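Local coordinates for abhydrolase domain-containing protein (Exiguobacterium antarcticum, PDB 5H3H) that is an esterase of the alpha/beta hydrolase fold, hydrolysing ester bonds, and is probably also able to act as a perhydrolase, at residues Asp55-Gly60 and Tyr71-Ser76; Ile5-Val8 and Lys12-Val15; Glu38-Arg43 and Asp253-Phe258. One frame throughout, in Å; residues are numbered along the deposited sequence.

Contact 1 (Asp55-Gly60 and Tyr71-Ser76); sequences DYRGYG and YTTMAS
With chi1 at 56°, Arg-57 has CG set between its backbone N and carbonyl carbon, while Met-74, bent at chi2 (-73°), carries its sulfur back to meet Tyr-56. The meeting joins a type II beta turn, Tyr-56 to Tyr-59, in the loop after strand 50-54 of the alpha/beta hydrolase sheet, to the first turns of helix 71-85. SD of Met-74 lies 4.1 Å from CB of Tyr-56, and the flexible thioether lies beside the aliphatic part of Arg-57. It also makes an oblique Met-aromatic contact, SD standing 5.0 Å from the centroid of the Tyr-56 ring; the phenol OH itself bonds to His-28 O, and the tyrosine touches Met-97 of the pocket that holds ethaneperoxoic acid. Thr-73, crossing the arginine at about a right angle, turns its methyl and not its hydroxyl to the guanidinium: CG2 rides over one face, offset toward the rim, 3.5 Å from NH1 of Arg-57. The nitrogens serve charge instead: NE forms a salt bridge with Asp-77 and NH2 one with Asp-9. A leucine in place of Arg-57 would probably leave both carboxylates without their cationic mate and Thr-73 CG2 without the flat surface it covers. Gly-58 suits the third turn position, where positive phi would jam a side chain against the preceding carbonyl, and Tyr-59 N closes the turn on Tyr-56 O at 3.0 Å.

Contact 2 (Ile5-Val8 and Lys12-Val15); sequences IQAV and KIYV
The carbonyl O of Ile-5 is held by two groups of the facing strand: Ile-13 N donates to it at 2.7 Å, and Lys-12 CA approaches the same Ile-5 O at 3.5 Å in a CA-H...O contact. This is the ladder of a beta hairpin, strands 4-6 and 12-18, which forms the antiparallel margin of the mixed sheet. The Ile-13 N-H bond is nearly straight, 167° at the hydrogen, and lies in the carbonyl plane. Its companion, Ile-5 N to Ile-13 O, is equally short at 2.7 Å but more bent, 155°, with the donor tilted from the plane. Ile-5 and Ile-13 are therefore an antiparallel hydrogen-bonded pair, their side chains on one face with CB of Ile-5 4.2 Å from CB of Ile-13. In Ile-5, CG1 sits beside the backbone N, and the further turn at chi2 (57°) sets CD1 obliquely against CG2 of Val-15 at 3.7 Å. Branched aliphatic residues suit this face, where helix 71-85 covers Ile-5 through Gln-84 and Ala-7 through Asp-77. Gln-6 and Lys-12, a non-hydrogen-bonded pair, turn to the other side, where both are exposed, and the lysine makes a cation-pi contact with Phe-4. Beyond the bridged pairs Ala-7 continues the apolar patch more loosely, its single methyl, CB, 4.5 Å from CG1 of Ile-13.

Contact 3 (Glu38-Arg43 and Asp253-Phe258); sequences EYQKNR and DEREKF
Gln-40 of helix 38-46 lays its bent side chain against the edge of the Phe-258 ring on helix 255-267, both helices packing on one side of the central sheet of the alpha/beta hydrolase fold. CG of Gln-40 comes in the ring plane, 3.8 Å from CE2 of Phe-258, and NE2 of Gln-40 follows at 3.6 Å from CD2, with amide and ring planes 90° apart. CG of Gln-40 lies beside its own backbone N, and a turn at chi2 (71°) then brings the amide across; NE2 finds its hydrogen-bond acceptor on a residue adjoining the segments. Phe-258 also touches Met-250 and Phe-251 of helix 250-253, which suits an aromatic residue at this buried place, while glutamine offers its CG methylene to the ring edge. Toward the surface Arg-255 uses its aliphatic part: CD packs 3.6 Å from CB of Tyr-39, the two side chains crossing at about a right angle. The charged head turns to Glu-256, in a salt bridge of 2.7 Å from Arg-255 NH2 to OE1, in the guanidinium plane but above the carboxylate; the bond from NE is weak. A water weakly links Glu-256 OE1 to Arg-43, which forms salt bridges with Glu-46 and Glu-260. Without a direct hydrogen bond between them, the segments meet mainly by van der Waals packing, and the nearby carboxylates probably balance the two like charges.

In the fold
Contact 2 comes first along the chain, closing the hairpin before either of the others opens; contact 1 is then nested inside the long loop that contact 3 closes between helices 38-46 and 255-267. Contacts 1 and 2 are neighbours, centres 9 Å apart, joined by a probable hydrogen bond from Asp-55 N to Tyr-14 O (3.1 Å) and by packing beside helix 71-85. Contact 3 lies about 24 Å and 27 Å from their centres, across the chain's centre from contact 1. As in other alpha/beta hydrolases, helices thus pack on both faces of the central sheet, and contact 3 brings early and late parts of the chain together.

Contact 1 (Asp55-Gly60 and Tyr71-Ser76)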
loop_
_atom_site.group_PDB
_atom_site.type_symbol
_atom_site.label_atom_id
_atom_site.label_comp_id
_atom_site.label_asym_id
_atom_site.label_seq_id
_atom_site.Cartn_x
_atom_site.Cartn_y
_atom_site.Cartn_z
ATOM N N ASP B 55 18.737 -12.769 -1.792
ATOM C CA ASP B 55 18.655 -14.095 -1.100
ATOM C C ASP B 55 17.776 -13.832 0.065
ATOM O O ASP B 55 18.150 -12.976 0.875
ATOM C CB ASP B 55 20.018 -14.584 -0.586
ATOM C CG ASP B 55 20.986 -15.035 -1.689
ATOM O OD1 ASP B 55 20.597 -15.188 -2.875
ATOM O OD2 ASP B 55 22.156 -15.280 -1.352
ATOM N N TYR B 56 16.637 -14.503 0.200
ATOM C CA TYR B 56 15.793 -14.275 1.351
ATOM C C TYR B 56 16.529 -14.700 2.595
ATOM O O TYR B 56 17.479 -15.533 2.547
ATOM C CB TYR B 56 14.459 -15.028 1.343
ATOM C CG TYR B 56 13.709 -14.978 0.086
ATOM C CD1 TYR B 56 13.227 -13.786 -0.431
ATOM C CD2 TYR B 56 13.376 -16.154 -0.557
ATOM C CE1 TYR B 56 12.512 -13.766 -1.640
ATOM C CE2 TYR B 56 12.666 -16.150 -1.724
ATOM C CZ TYR B 56 12.249 -14.965 -2.287
ATOM O OH TYR B 56 11.567 -15.087 -3.469
ATOM N N ARG B 57 16.039 -14.193 3.716
ATOM C CA ARG B 57 16.419 -14.775 4.980
ATOM C C ARG B 57 16.264 -16.302 4.886
ATOM O O ARG B 57 15.290 -16.803 4.361
ATOM C CB ARG B 57 15.623 -14.276 6.165
ATOM C CG ARG B 57 14.141 -14.403 6.125
ATOM C CD ARG B 57 13.581 -13.923 7.461
ATOM N NE ARG B 57 13.468 -12.472 7.565
ATOM C CZ ARG B 57 13.211 -11.816 8.703
ATOM N NH1 ARG B 57 13.088 -10.471 8.681
ATOM N NH2 ARG B 57 13.099 -12.465 9.863
ATOM N N GLY B 58 17.242 -16.984 5.430
ATOM C CA GLY B 58 17.233 -18.445 5.450
ATOM C C GLY B 58 17.971 -19.081 4.265
ATOM O O GLY B 58 18.144 -20.294 4.281
ATOM N N TYR B 59 18.336 -18.299 3.223
ATOM C CA TYR B 59 18.831 -18.871 1.968
ATOM C C TYR B 59 20.101 -18.235 1.588
ATOM O O TYR B 59 20.393 -17.126 2.062
ATOM C CB TYR B 59 17.826 -18.695 0.845
ATOM C CG TYR B 59 16.540 -19.393 1.201
ATOM C CD1 TYR B 59 15.607 -18.770 2.008
ATOM C CD2 TYR B 59 16.302 -20.696 0.823
ATOM C CE1 TYR B 59 14.457 -19.408 2.419
ATOM C CE2 TYR B 59 15.139 -21.337 1.203
ATOM C CZ TYR B 59 14.230 -20.727 1.979
ATOM O OH TYR B 59 13.090 -21.395 2.314
ATOM N N GLY B 60 20.896 -18.948 0.758
ATOM C CA GLY B 60 22.028 -18.313 0.105
ATOM C C GLY B 60 22.968 -17.761 1.170
ATOM O O GLY B 60 23.263 -18.446 2.112
ATOM N N TYR B 71 4.835 -14.515 4.491
ATOM C CA TYR B 71 5.016 -13.610 3.312
ATOM C C TYR B 71 4.982 -12.165 3.758
ATOM O O TYR B 71 5.664 -11.331 3.160
ATOM C CB TYR B 71 3.972 -13.838 2.252
ATOM C CG TYR B 71 4.113 -15.132 1.435
ATOM C CD1 TYR B 71 5.117 -16.070 1.692
ATOM C CD2 TYR B 71 3.199 -15.446 0.451
ATOM C CE1 TYR B 71 5.196 -17.272 0.960
ATOM C CE2 TYR B 71 3.284 -16.642 -0.284
ATOM C CZ TYR B 71 4.282 -17.547 -0.006
ATOM O OH TYR B 71 4.399 -18.706 -0.737
ATOM N N THR B 72 4.210 -11.858 4.811
ATOM C CA THR B 72 4.220 -10.479 5.346
ATOM C C THR B 72 5.639 -10.064 5.712
ATOM O O THR B 72 6.109 -9.071 5.209
ATOM C CB THR B 72 3.284 -10.281 6.551
ATOM O OG1 THR B 72 1.926 -10.500 6.136
ATOM C CG2 THR B 72 3.430 -8.843 7.141
ATOM N N THR B 73 6.313 -10.804 6.599
ATOM C CA THR B 73 7.691 -10.452 6.980
ATOM C C THR B 73 8.631 -10.488 5.775
ATOM O O THR B 73 9.506 -9.700 5.655
ATOM C CB THR B 73 8.280 -11.420 8.067
ATOM O OG1 THR B 73 7.425 -11.491 9.230
ATOM C CG2 THR B 73 9.657 -10.946 8.528
ATOM N N MET B 74 8.504 -11.482 4.915
ATOM C CA MET B 74 9.366 -11.587 3.700
ATOM C C MET B 74 9.209 -10.385 2.752
ATOM O O MET B 74 10.194 -9.906 2.184
ATOM C CB MET B 74 8.973 -12.862 2.908
ATOM C CG MET B 74 9.297 -14.221 3.569
ATOM S SD MET B 74 11.063 -14.644 3.581
ATOM C CE MET B 74 11.394 -13.706 5.046
ATOM N N ALA B 75 7.946 -9.997 2.546
ATOM C CA ALA B 75 7.593 -8.826 1.769
ATOM C C ALA B 75 8.171 -7.564 2.422
ATOM O O ALA B 75 8.670 -6.675 1.709
ATOM C CB ALA B 75 6.096 -8.705 1.621
ATOM N N SER B 76 8.158 -7.526 3.759
ATOM C CA SER B 76 8.834 -6.421 4.508
ATOM C C SER B 76 10.317 -6.378 4.193
ATOM O O SER B 76 10.877 -5.284 4.023
ATOM C CB SER B 76 8.609 -6.518 6.011
ATOM O OG SER B 76 9.270 -5.442 6.638
#

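Contact 2 (Ile5-Val8 and Lys12-Val15)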
loop_
_atom_site.group_PDB
_atom_site.type_symbol
_atom_site.label_atom_id
_atom_site.label_comp_id
_atom_site.label_asym_id
_atom_site.label_seq_id
_atom_site.Cartn_x
_atom_site.Cartn_y
_atom_site.Cartn_z
ATOM N N ILE B 5 21.502 -6.023 3.641
ATOM C CA ILE B 5 20.464 -5.083 3.944
ATOM C C ILE B 5 19.918 -5.457 5.296
ATOM O O ILE B 5 19.762 -6.628 5.569
ATOM C CB ILE B 5 19.348 -5.128 2.873
ATOM C CG1 ILE B 5 19.715 -4.223 1.707
ATOM C CG2 ILE B 5 18.002 -4.662 3.443
ATOM C CD1 ILE B 5 21.044 -4.533 1.050
ATOM N N GLN B 6 19.588 -4.466 6.126
ATOM C CA GLN B 6 18.969 -4.749 7.418
ATOM C C GLN B 6 17.437 -4.857 7.319
ATOM O O GLN B 6 16.799 -3.895 6.929
ATOM C CB GLN B 6 19.318 -3.669 8.429
ATOM C CG GLN B 6 19.072 -4.176 9.830
ATOM C CD GLN B 6 19.201 -3.111 10.873
ATOM O OE1 GLN B 6 18.296 -2.293 11.042
ATOM N NE2 GLN B 6 20.304 -3.130 11.598
ATOM N N ALA B 7 16.876 -6.002 7.709
ATOM C CA ALA B 7 15.406 -6.165 7.845
ATOM C C ALA B 7 14.887 -5.424 9.069
ATOM O O ALA B 7 15.671 -4.902 9.892
ATOM C CB ALA B 7 15.049 -7.641 7.957
ATOM N N VAL B 8 13.577 -5.392 9.231
ATOM C CA VAL B 8 12.998 -4.655 10.391
ATOM C C VAL B 8 13.447 -5.237 11.707
ATOM O O VAL B 8 13.815 -4.484 12.633
ATOM C CB VAL B 8 11.466 -4.556 10.272
ATOM C CG1 VAL B 8 10.778 -4.045 11.543
ATOM C CG2 VAL B 8 11.151 -3.657 9.052
ATOM N N LYS B 12 20.240 -9.736 8.674
ATOM C CA LYS B 12 21.001 -9.261 7.486
ATOM C C LYS B 12 20.639 -10.018 6.176
ATOM O O LYS B 12 20.859 -11.242 6.084
ATOM C CB LYS B 12 22.503 -9.426 7.709
ATOM C CG LYS B 12 23.059 -8.591 8.846
ATOM C CD LYS B 12 24.578 -8.553 8.845
ATOM C CE LYS B 12 25.186 -9.935 9.137
ATOM N NZ LYS B 12 26.164 -10.336 8.073
ATOM N N ILE B 13 20.180 -9.277 5.152
ATOM C CA ILE B 13 19.707 -9.843 3.873
ATOM C C ILE B 13 20.783 -9.632 2.835
ATOM O O ILE B 13 21.127 -8.500 2.537
ATOM C CB ILE B 13 18.386 -9.148 3.381
ATOM C CG1 ILE B 13 17.287 -9.206 4.428
ATOM C CG2 ILE B 13 17.878 -9.770 2.082
ATOM C CD1 ILE B 13 16.929 -10.608 4.886
ATOM N N TYR B 14 21.289 -10.706 2.232
ATOM C CA TYR B 14 22.282 -10.591 1.177
ATOM C C TYR B 14 21.590 -10.185 -0.104
ATOM O O TYR B 14 20.529 -10.710 -0.415
ATOM C CB TYR B 14 22.999 -11.915 0.957
ATOM C CG TYR B 14 24.036 -11.829 -0.107
ATOM C CD1 TYR B 14 25.219 -11.168 0.129
ATOM C CD2 TYR B 14 23.811 -12.360 -1.375
ATOM C CE1 TYR B 14 26.173 -11.059 -0.852
ATOM C CE2 TYR B 14 24.751 -12.256 -2.376
ATOM C CZ TYR B 14 25.940 -11.588 -2.107
ATOM O OH TYR B 14 26.938 -11.460 -3.051
ATOM N N VAL B 15 22.204 -9.279 -0.852
ATOM C CA VAL B 15 21.730 -8.886 -2.164
ATOM C C VAL B 15 22.905 -8.840 -3.145
ATOM O O VAL B 15 23.923 -8.173 -2.891
ATOM C CB VAL B 15 21.098 -7.471 -2.125
ATOM C CG1 VAL B 15 20.529 -7.137 -3.499
ATOM C CG2 VAL B 15 20.019 -7.384 -1.087
#

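Contact 3 (Glu38-Arg43 and Asp253-Phe258)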
loop_
_atom_site.group_PDB
_atom_site.type_symbol
_atom_site.label_atom_id
_atom_site.label_comp_id
_atom_site.label_asym_id
_atom_site.label_seq_id
_atom_site.Cartn_x
_atom_site.Cartn_y
_atom_site.Cartn_z
ATOM N N GLU B 38 21.090 -17.223 -12.848
ATOM C CA GLU B 38 22.338 -16.834 -13.509
ATOM C C GLU B 38 22.258 -16.648 -15.040
ATOM O O GLU B 38 22.820 -15.688 -15.546
ATOM C CB GLU B 38 23.508 -17.750 -13.117
ATOM C CG GLU B 38 23.820 -18.945 -14.017
ATOM C CD GLU B 38 25.070 -19.711 -13.543
ATOM O OE1 GLU B 38 25.402 -19.653 -12.317
ATOM O OE2 GLU B 38 25.752 -20.322 -14.383
ATOM N N TYR B 39 21.583 -17.587 -15.742
ATOM C CA TYR B 39 21.412 -17.548 -17.211
ATOM C C TYR B 39 20.645 -16.295 -17.701
ATOM O O TYR B 39 20.940 -15.764 -18.767
ATOM C CB TYR B 39 20.800 -18.882 -17.748
ATOM C CG TYR B 39 21.723 -20.021 -17.453
ATOM C CD1 TYR B 39 22.894 -20.169 -18.175
ATOM C CD2 TYR B 39 21.540 -20.821 -16.305
ATOM C CE1 TYR B 39 23.837 -21.129 -17.829
ATOM C CE2 TYR B 39 22.468 -21.778 -15.964
ATOM C CZ TYR B 39 23.623 -21.932 -16.733
ATOM O OH TYR B 39 24.583 -22.886 -16.412
ATOM N N GLN B 40 19.684 -15.835 -16.901
ATOM C CA GLN B 40 18.960 -14.602 -17.141
ATOM C C GLN B 40 19.797 -13.404 -16.796
ATOM O O GLN B 40 19.866 -12.461 -17.541
ATOM C CB GLN B 40 17.651 -14.565 -16.342
ATOM C CG GLN B 40 16.607 -15.518 -16.907
ATOM C CD GLN B 40 16.959 -16.965 -16.657
ATOM O OE1 GLN B 40 17.180 -17.347 -15.527
ATOM N NE2 GLN B 40 16.978 -17.776 -17.686
ATOM N N LYS B 41 20.465 -13.457 -15.660
ATOM C CA LYS B 41 21.295 -12.335 -15.199
ATOM C C LYS B 41 22.347 -11.991 -16.246
ATOM O O LYS B 41 22.625 -10.789 -16.447
ATOM C CB LYS B 41 21.966 -12.689 -13.845
ATOM C CG LYS B 41 23.109 -11.792 -13.422
ATOM C CD LYS B 41 23.909 -12.432 -12.291
ATOM C CE LYS B 41 24.746 -13.605 -12.783
ATOM N NZ LYS B 41 25.522 -14.277 -11.707
ATOM N N ASN B 42 22.948 -13.004 -16.861
ATOM C CA ASN B 42 24.042 -12.780 -17.848
ATOM C C ASN B 42 23.527 -11.896 -18.959
ATOM O O ASN B 42 24.178 -10.921 -19.337
ATOM C CB ASN B 42 24.571 -14.041 -18.481
ATOM C CG ASN B 42 25.272 -14.956 -17.509
ATOM O OD1 ASN B 42 25.793 -14.528 -16.464
ATOM N ND2 ASN B 42 25.314 -16.239 -17.866
ATOM N N ARG B 43 22.335 -12.221 -19.447
ATOM C CA ARG B 43 21.705 -11.395 -20.495
ATOM C C ARG B 43 21.276 -10.018 -20.013
ATOM O O ARG B 43 21.506 -9.045 -20.740
ATOM C CB ARG B 43 20.540 -12.111 -21.193
ATOM C CG ARG B 43 20.070 -11.458 -22.518
ATOM C CD ARG B 43 20.974 -11.754 -23.720
ATOM N NE ARG B 43 21.302 -13.180 -23.774
ATOM C CZ ARG B 43 22.252 -13.739 -24.533
ATOM N NH1 ARG B 43 22.982 -12.994 -25.390
ATOM N NH2 ARG B 43 22.459 -15.077 -24.465
ATOM N N ASP B 253 14.414 -25.302 -18.764
ATOM C CA ASP B 253 13.669 -26.086 -19.759
ATOM C C ASP B 253 13.575 -25.323 -21.119
ATOM O O ASP B 253 13.739 -25.955 -22.171
ATOM C CB ASP B 253 12.232 -26.447 -19.279
ATOM C CG ASP B 253 12.164 -27.635 -18.311
ATOM O OD1 ASP B 253 13.057 -28.496 -18.267
ATOM O OD2 ASP B 253 11.140 -27.753 -17.618
ATOM N N GLU B 254 13.339 -24.001 -21.075
ATOM C CA GLU B 254 13.262 -23.106 -22.253
ATOM C C GLU B 254 14.067 -21.857 -21.973
ATOM O O GLU B 254 13.595 -20.740 -22.060
ATOM C CB GLU B 254 11.799 -22.739 -22.647
ATOM C CG GLU B 254 11.008 -23.894 -23.327
ATOM C CD GLU B 254 9.515 -23.593 -23.662
ATOM O OE1 GLU B 254 8.591 -24.025 -22.880
ATOM O OE2 GLU B 254 9.252 -22.917 -24.688
ATOM N N ARG B 255 15.321 -22.093 -21.644
ATOM C CA ARG B 255 16.220 -21.053 -21.267
ATOM C C ARG B 255 16.162 -19.816 -22.150
ATOM O O ARG B 255 15.977 -18.703 -21.658
ATOM C CB ARG B 255 17.656 -21.565 -21.215
ATOM C CG ARG B 255 18.529 -20.547 -20.467
ATOM C CD ARG B 255 19.923 -20.261 -20.968
ATOM N NE ARG B 255 20.038 -20.130 -22.422
ATOM C CZ ARG B 255 20.351 -21.144 -23.202
ATOM N NH1 ARG B 255 20.531 -22.349 -22.671
ATOM N NH2 ARG B 255 20.421 -20.974 -24.514
ATOM N N GLU B 256 16.392 -20.011 -23.443
ATOM C CA GLU B 256 16.424 -18.916 -24.398
ATOM C C GLU B 256 15.121 -18.139 -24.493
ATOM O O GLU B 256 15.122 -16.870 -24.433
ATOM C CB GLU B 256 16.836 -19.449 -25.769
ATOM C CG GLU B 256 17.484 -18.401 -26.655
ATOM C CD GLU B 256 18.979 -18.283 -26.420
ATOM O OE1 GLU B 256 19.444 -18.560 -25.288
ATOM O OE2 GLU B 256 19.707 -17.900 -27.367
ATOM N N LYS B 257 13.996 -18.862 -24.578
ATOM C CA LYS B 257 12.693 -18.200 -24.637
ATOM C C LYS B 257 12.376 -17.440 -23.321
ATOM O O LYS B 257 11.915 -16.274 -23.303
ATOM C CB LYS B 257 11.601 -19.206 -24.963
ATOM C CG LYS B 257 10.268 -18.541 -25.267
ATOM C CD LYS B 257 9.163 -19.585 -25.365
ATOM C CE LYS B 257 7.811 -18.944 -25.249
ATOM N NZ LYS B 257 6.722 -19.961 -25.332
ATOM N N PHE B 258 12.659 -18.092 -22.209
ATOM C CA PHE B 258 12.422 -17.457 -20.912
ATOM C C PHE B 258 13.239 -16.168 -20.824
ATOM O O PHE B 258 12.670 -15.114 -20.536
ATOM C CB PHE B 258 12.758 -18.416 -19.761
ATOM C CG PHE B 258 12.424 -17.853 -18.406
ATOM C CD1 PHE B 258 11.160 -17.950 -17.889
ATOM C CD2 PHE B 258 13.376 -17.214 -17.660
ATOM C CE1 PHE B 258 10.829 -17.413 -16.660
ATOM C CE2 PHE B 258 13.057 -16.701 -16.429
ATOM C CZ PHE B 258 11.786 -16.794 -15.929
HETATM O O HOH W 1 19.542 -16.125 -23.974
#